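Local coordinates for protein putative polyketide synthase (Brevibacillus brevis, PDB 6HP2) that probably takes part in bacillaene synthesis as a multidomain polyketide synthase, the present piece being its S-adenosyl-L-homocysteine-binding O-methyltransferase domain, at residues Ser58-Ile63 with Leu249-Val254; Leu227-Gln232 with Leu297-Arg302. All coordinates share one frame; numbering follows the deposited sequence.

Contact 1: residues Ser58-Ile63 with Leu249-Val254; sequences SMSRVI and LHDPDV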
loop_
_atom_site.group_PDB
_atom_site.type_symbol
_atom_site.label_atom_id
_atom_site.label_comp_id
_atom_site.label_asym_id
_atom_site.label_seq_id
_atom_site.Cartn_x
_atom_site.Cartn_y
_atom_site.Cartn_z
ATOM N N SER A 58 12.075 18.943 -3.469
ATOM C CA SER A 58 12.947 17.784 -3.386
ATOM C C SER A 58 12.399 16.851 -2.328
ATOM O O SER A 58 12.497 17.143 -1.121
ATOM C CB SER A 58 14.374 18.199 -3.029
ATOM O OG SER A 58 15.134 17.066 -2.668
ATOM N N MET A 59 11.830 15.736 -2.779
ATOM C CA MET A 59 11.247 14.770 -1.869
ATOM C C MET A 59 12.292 14.223 -0.914
ATOM O O MET A 59 11.987 14.002 0.247
ATOM C CB MET A 59 10.590 13.624 -2.646
ATOM C CG MET A 59 9.885 12.614 -1.755
ATOM S SD MET A 59 8.427 13.392 -0.955
ATOM C CE MET A 59 7.313 13.471 -2.356
ATOM N N SER A 60 13.525 13.975 -1.385
ATOM C CA SER A 60 14.543 13.402 -0.503
ATOM C C SER A 60 14.868 14.363 0.645
ATOM O O SER A 60 15.091 13.934 1.775
ATOM C CB SER A 60 15.822 13.070 -1.301
ATOM O OG SER A 60 16.308 14.209 -1.968
ATOM N N ARG A 61 14.956 15.667 0.358
ATOM C CA ARG A 61 15.189 16.649 1.424
ATOM C C ARG A 61 14.055 16.637 2.443
ATOM O O ARG A 61 14.285 16.613 3.654
ATOM C CB ARG A 61 15.331 18.021 0.820
ATOM C CG ARG A 61 16.725 18.271 0.226
ATOM C CD ARG A 61 16.822 19.625 -0.454
ATOM N NE ARG A 61 18.140 19.823 -1.054
ATOM C CZ ARG A 61 18.542 19.263 -2.193
ATOM N NH1 ARG A 61 17.735 18.450 -2.864
ATOM N NH2 ARG A 61 19.757 19.512 -2.662
ATOM N N VAL A 62 12.819 16.570 1.960
ATOM C CA VAL A 62 11.660 16.634 2.836
ATOM C C VAL A 62 11.535 15.377 3.688
ATOM O O VAL A 62 11.205 15.463 4.878
ATOM C CB VAL A 62 10.390 16.857 1.996
ATOM C CG1 VAL A 62 9.189 16.764 2.886
ATOM C CG2 VAL A 62 10.477 18.210 1.314
ATOM N N ILE A 63 11.750 14.198 3.082
ATOM C CA ILE A 63 11.597 12.943 3.795
ATOM C C ILE A 63 12.748 12.730 4.763
ATOM O O ILE A 63 12.552 12.217 5.867
ATOM C CB ILE A 63 11.476 11.770 2.811
ATOM C CG1 ILE A 63 10.192 11.875 1.994
ATOM C CG2 ILE A 63 11.549 10.470 3.578
ATOM C CD1 ILE A 63 8.925 11.908 2.832
ATOM N N LEU A 249 8.462 11.900 -7.130
ATOM C CA LEU A 249 9.834 11.457 -6.925
ATOM C C LEU A 249 10.809 12.110 -7.878
ATOM O O LEU A 249 12.008 11.784 -7.820
ATOM C CB LEU A 249 9.936 9.945 -7.071
ATOM C CG LEU A 249 9.135 9.156 -6.046
ATOM C CD1 LEU A 249 9.369 7.658 -6.208
ATOM C CD2 LEU A 249 9.530 9.577 -4.645
ATOM N N HIS A 250 10.358 13.055 -8.699
ATOM C CA HIS A 250 11.281 13.813 -9.569
ATOM C C HIS A 250 12.186 14.674 -8.686
ATOM O O HIS A 250 11.720 15.620 -8.044
ATOM C CB HIS A 250 10.513 14.681 -10.560
ATOM C CG HIS A 250 11.376 15.285 -11.618
ATOM N ND1 HIS A 250 11.673 16.632 -11.671
ATOM C CD2 HIS A 250 12.011 14.716 -12.665
ATOM C CE1 HIS A 250 12.438 16.865 -12.721
ATOM N NE2 HIS A 250 12.659 15.718 -13.337
ATOM N N ASP A 251 13.461 14.312 -8.631
ATOM C CA ASP A 251 14.401 14.824 -7.640
ATOM C C ASP A 251 15.750 14.856 -8.337
ATOM O O ASP A 251 16.643 14.055 -8.047
ATOM C CB ASP A 251 14.415 13.913 -6.413
ATOM C CG ASP A 251 14.824 14.612 -5.123
ATOM O OD1 ASP A 251 15.240 15.792 -5.131
ATOM O OD2 ASP A 251 14.720 13.928 -4.076
ATOM N N PRO A 252 15.941 15.800 -9.260
ATOM C CA PRO A 252 17.079 15.676 -10.194
ATOM C C PRO A 252 18.452 15.640 -9.525
ATOM O O PRO A 252 19.382 15.062 -10.090
ATOM C CB PRO A 252 16.919 16.903 -11.111
ATOM C CG PRO A 252 16.039 17.865 -10.357
ATOM C CD PRO A 252 15.170 17.046 -9.448
ATOM N N ASP A 253 18.618 16.215 -8.340
ATOM C CA ASP A 253 19.914 16.211 -7.669
ATOM C C ASP A 253 20.039 15.126 -6.599
ATOM O O ASP A 253 21.024 15.120 -5.850
ATOM C CB ASP A 253 20.178 17.574 -7.022
ATOM C CG ASP A 253 19.190 17.878 -5.914
ATOM O OD1 ASP A 253 17.967 17.697 -6.137
ATOM O OD2 ASP A 253 19.631 18.272 -4.817
ATOM N N VAL A 254 19.092 14.193 -6.529
ATOM C CA VAL A 254 19.007 13.309 -5.380
ATOM C C VAL A 254 20.287 12.496 -5.232
ATOM O O VAL A 254 20.813 12.351 -4.127
ATOM C CB VAL A 254 17.739 12.424 -5.479
ATOM C CG1 VAL A 254 17.826 11.482 -6.662
ATOM C CG2 VAL A 254 17.559 11.656 -4.198
HETATM O O HOH W 1 11.218 14.990 -5.585
#

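Contact 2: residues Leu227-Gln232 with Leu297-Arg302; sequences LLAEHQ and LTYTKR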
loop_
_atom_site.group_PDB
_atom_site.type_symbol
_atom_site.label_atom_id
_atom_site.label_comp_id
_atom_site.label_asym_id
_atom_site.label_seq_id
_atom_site.Cartn_x
_atom_site.Cartn_y
_atom_site.Cartn_z
ATOM N N LEU A 227 -1.115 -15.614 -9.968
ATOM C CA LEU A 227 -0.990 -15.654 -8.520
ATOM C C LEU A 227 -2.345 -15.383 -7.868
ATOM O O LEU A 227 -2.777 -16.105 -6.967
ATOM C CB LEU A 227 0.032 -14.622 -8.055
ATOM C CG LEU A 227 0.169 -14.382 -6.541
ATOM C CD1 LEU A 227 0.665 -15.664 -5.884
ATOM C CD2 LEU A 227 1.118 -13.221 -6.267
ATOM N N LEU A 228 -3.028 -14.337 -8.318
ATOM C CA LEU A 228 -4.341 -14.022 -7.775
ATOM C C LEU A 228 -5.341 -15.118 -8.102
ATOM O O LEU A 228 -6.006 -15.614 -7.202
ATOM C CB LEU A 228 -4.842 -12.681 -8.299
ATOM C CG LEU A 228 -3.986 -11.499 -7.943
ATOM C CD1 LEU A 228 -4.569 -10.234 -8.581
ATOM C CD2 LEU A 228 -3.874 -11.288 -6.435
ATOM N N ALA A 229 -5.443 -15.517 -9.390
ATOM C CA ALA A 229 -6.388 -16.548 -9.796
ATOM C C ALA A 229 -6.146 -17.837 -9.009
ATOM O O ALA A 229 -7.089 -18.518 -8.608
ATOM C CB ALA A 229 -6.261 -16.864 -11.315
ATOM N N GLU A 230 -4.881 -18.156 -8.714
ATOM C CA GLU A 230 -4.583 -19.404 -7.999
ATOM C C GLU A 230 -5.181 -19.384 -6.599
ATOM O O GLU A 230 -5.573 -20.434 -6.073
ATOM C CB GLU A 230 -3.078 -19.632 -7.898
ATOM C CG GLU A 230 -2.725 -20.896 -7.162
ATOM C CD GLU A 230 -3.050 -22.129 -7.987
ATOM O OE1 GLU A 230 -3.004 -22.033 -9.234
ATOM O OE2 GLU A 230 -3.389 -23.179 -7.389
ATOM N N HIS A 231 -5.272 -18.204 -5.983
ATOM C CA HIS A 231 -5.865 -18.103 -4.651
ATOM C C HIS A 231 -7.278 -17.520 -4.669
ATOM O O HIS A 231 -7.680 -16.845 -3.731
ATOM C CB HIS A 231 -4.917 -17.317 -3.768
ATOM C CG HIS A 231 -3.582 -17.987 -3.651
ATOM N ND1 HIS A 231 -3.374 -19.062 -2.806
ATOM C CD2 HIS A 231 -2.459 -17.876 -4.401
ATOM C CE1 HIS A 231 -2.149 -19.524 -2.987
ATOM N NE2 HIS A 231 -1.568 -18.801 -3.927
ATOM N N GLN A 232 -8.033 -17.797 -5.727
ATOM C CA GLN A 232 -9.463 -17.489 -5.821
ATOM C C GLN A 232 -9.747 -15.992 -5.910
ATOM O O GLN A 232 -10.874 -15.545 -5.696
ATOM C CB GLN A 232 -10.219 -18.092 -4.633
ATOM C CG GLN A 232 -10.175 -19.626 -4.526
ATOM C CD GLN A 232 -8.885 -20.141 -3.915
ATOM O OE1 GLN A 232 -8.482 -19.720 -2.830
ATOM N NE2 GLN A 232 -8.229 -21.055 -4.614
ATOM N N LEU A 297 -15.825 -19.380 -9.620
ATOM C CA LEU A 297 -15.341 -19.213 -10.977
ATOM C C LEU A 297 -14.196 -20.198 -11.205
ATOM O O LEU A 297 -13.425 -20.495 -10.285
ATOM C CB LEU A 297 -14.875 -17.773 -11.168
ATOM C CG LEU A 297 -15.093 -17.017 -12.456
ATOM C CD1 LEU A 297 -16.549 -17.134 -12.914
ATOM C CD2 LEU A 297 -14.703 -15.549 -12.307
ATOM N N THR A 298 -14.104 -20.734 -12.424
ATOM C CA THR A 298 -12.959 -21.591 -12.715
ATOM C C THR A 298 -11.646 -20.775 -12.687
ATOM O O THR A 298 -11.628 -19.533 -12.775
ATOM C CB THR A 298 -13.108 -22.289 -14.065
ATOM O OG1 THR A 298 -12.961 -21.349 -15.132
ATOM C CG2 THR A 298 -14.500 -22.992 -14.196
ATOM N N TYR A 299 -10.528 -21.483 -12.493
ATOM C CA TYR A 299 -9.233 -20.810 -12.518
ATOM C C TYR A 299 -9.053 -20.082 -13.834
ATOM O O TYR A 299 -8.644 -18.923 -13.863
ATOM C CB TYR A 299 -8.102 -21.824 -12.310
ATOM C CG TYR A 299 -6.735 -21.274 -12.572
ATOM C CD1 TYR A 299 -6.001 -20.638 -11.565
ATOM C CD2 TYR A 299 -6.152 -21.395 -13.820
ATOM C CE1 TYR A 299 -4.752 -20.096 -11.829
ATOM C CE2 TYR A 299 -4.901 -20.869 -14.080
ATOM C CZ TYR A 299 -4.199 -20.250 -13.083
ATOM O OH TYR A 299 -2.905 -19.775 -13.340
ATOM N N THR A 300 -9.379 -20.758 -14.949
ATOM C CA THR A 300 -9.182 -20.151 -16.262
ATOM C C THR A 300 -9.991 -18.867 -16.399
ATOM O O THR A 300 -9.509 -17.883 -16.958
ATOM C CB THR A 300 -9.526 -21.152 -17.355
ATOM O OG1 THR A 300 -8.729 -22.326 -17.144
ATOM C CG2 THR A 300 -9.234 -20.576 -18.726
ATOM N N LYS A 301 -11.216 -18.856 -15.880
ATOM C CA LYS A 301 -12.052 -17.667 -15.973
ATOM C C LYS A 301 -11.558 -16.570 -15.047
ATOM O O LYS A 301 -11.655 -15.369 -15.365
ATOM C CB LYS A 301 -13.502 -18.025 -15.636
ATOM C CG LYS A 301 -14.256 -18.746 -16.786
ATOM C CD LYS A 301 -14.442 -17.822 -17.984
ATOM C CE LYS A 301 -15.471 -18.353 -18.956
ATOM N NZ LYS A 301 -15.075 -19.668 -19.520
ATOM N N ARG A 302 -11.012 -16.949 -13.899
ATOM C CA ARG A 302 -10.365 -15.945 -13.064
ATOM C C ARG A 302 -9.185 -15.313 -13.786
ATOM O O ARG A 302 -8.973 -14.085 -13.695
ATOM C CB ARG A 302 -9.934 -16.557 -11.741
ATOM C CG ARG A 302 -11.129 -17.011 -10.870
ATOM C CD ARG A 302 -10.760 -17.255 -9.411
ATOM N NE ARG A 302 -9.882 -18.382 -9.198
ATOM C CZ ARG A 302 -10.286 -19.592 -8.830
ATOM N NH1 ARG A 302 -11.575 -19.844 -8.618
ATOM N NH2 ARG A 302 -9.404 -20.557 -8.660
HETATM O O HOH W 2 -1.161 -20.896 -11.155
#

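Contact 1: residues Ser58-Ile63 with Leu249-Val254
D251 presses its carboxylate against the first turn of helix 59-64, where S58 and S60 receive it. S58 OG donates to D251 OD1 at 2.8 Å. The other oxygen is gripped twice: S60 OG lies 2.7 Å from D251 OD2, and S60 N donates to D251 OD2 over 2.9 Å with an N-H...O angle of 155°. These two donors arrive on the syn side but from opposite faces of the carboxylate plane, which limits its rotation. S60 OG gets there from the position between its own backbone N and carbonyl carbon (chi1 56°). S58 is the N-cap, its OG also accepting weakly from R61 N. One residue on, M59 N turns to a water that bridges to H250 O. V254 CG2 packs on the S60 side chain, while M59 CG and L249 CD2 touch at 4.2 Å on the inner side, where Y269 and V76 also meet M59.

The outer side is looser. There R61, extended from CG to NE, swings its guanidinium into a salt bridge with D253, a poorly ordered residue. The two groups are nearly coplanar, their planes 22° apart, and R61 NH1 meets the syn lone pair of D253 OD2 at 2.7 Å. D253 stands before helix 254-258 yet makes no capping bond with its side chain; the type I turn D251-V254 carries it to the arginine. A cation-pi contact with Y257 gives R61 a further partner.

The chemistry implies that D251, buried and supplied with three donors at a helix N-terminus, is probably held as an anion, the nearby R61 charge adding to this, whereas the partly exposed R61-D253 pair, with its poorly ordered aspartate, is probably the more mobile link.

Contact 2: residues Leu227-Gln232 with Leu297-Arg302
A229 and R302 meet where helix 221-230 ends in a Schellman motif, beside the start of helix 299-310 in this Rossmann-like methyltransferase domain. Q232, at positive phi, is the C-prime residue: its N bonds to A229 O, and L233 N reaches back to L228 O.

R302 can be followed outward. Its CB lies against A229 CB at 3.7 Å, the two helices being close enough for their CA atoms to come within 5.2 Å at this pair. CD then passes Q232 CA at 3.8 Å. A bend at chi3 (-67°) turns the end of the chain so that NE donates to A229 O at 2.9 Å, in the carbonyl plane and on a lone pair, with a C=O...N angle of 131°. CZ, between the two donors, comes to 3.4 Å from A229 O. NH2 adds a weak bond to the same oxygen, and NH1 goes elsewhere, to A294 O. Q232 CA lies over one face of the guanidinium and T298 O and Y299 CA over the opposite one, all displaced toward its edge. A229 O therefore serves both the helix-ending turn and the arginine, which ties the C-terminal end of helix 221-230 to the first turn of helix 299-310.

On the more exposed side, Y299 lays its ring beside the same helix end. CE1 touches A229 CB at 3.6 Å, while E230 N approaches the ring edge near its plane. The E230 carboxylate and this ring stand 50° apart, and one water joins their polar ends, 2.9 Å from E230 OE1 and 3.0 Å from Y299 OH.

How the contacts relate
Contacts 1 and 2 lie on opposite sides of the chain's centre, their own centres 40 Å apart and their nearest atoms about 22 Å, so neither touches the other. Their segments alternate along the chain: 58-63, 227-232, 249-254, 297-302. Strand 233-240 and helix 242-249 carry the chain from contact 2 across to contact 1; helices 254-258 and 263-281 and strand 284-293 bring it back. Both strands belong to the eight-stranded mixed sheet. Contact 1 thus joins an N-terminal helix to the helical region inserted between these strands, whereas contact 2 joins two helices flanking the sheet. Both are structural, away from the annotated S-adenosyl-L-homocysteine-binding residues.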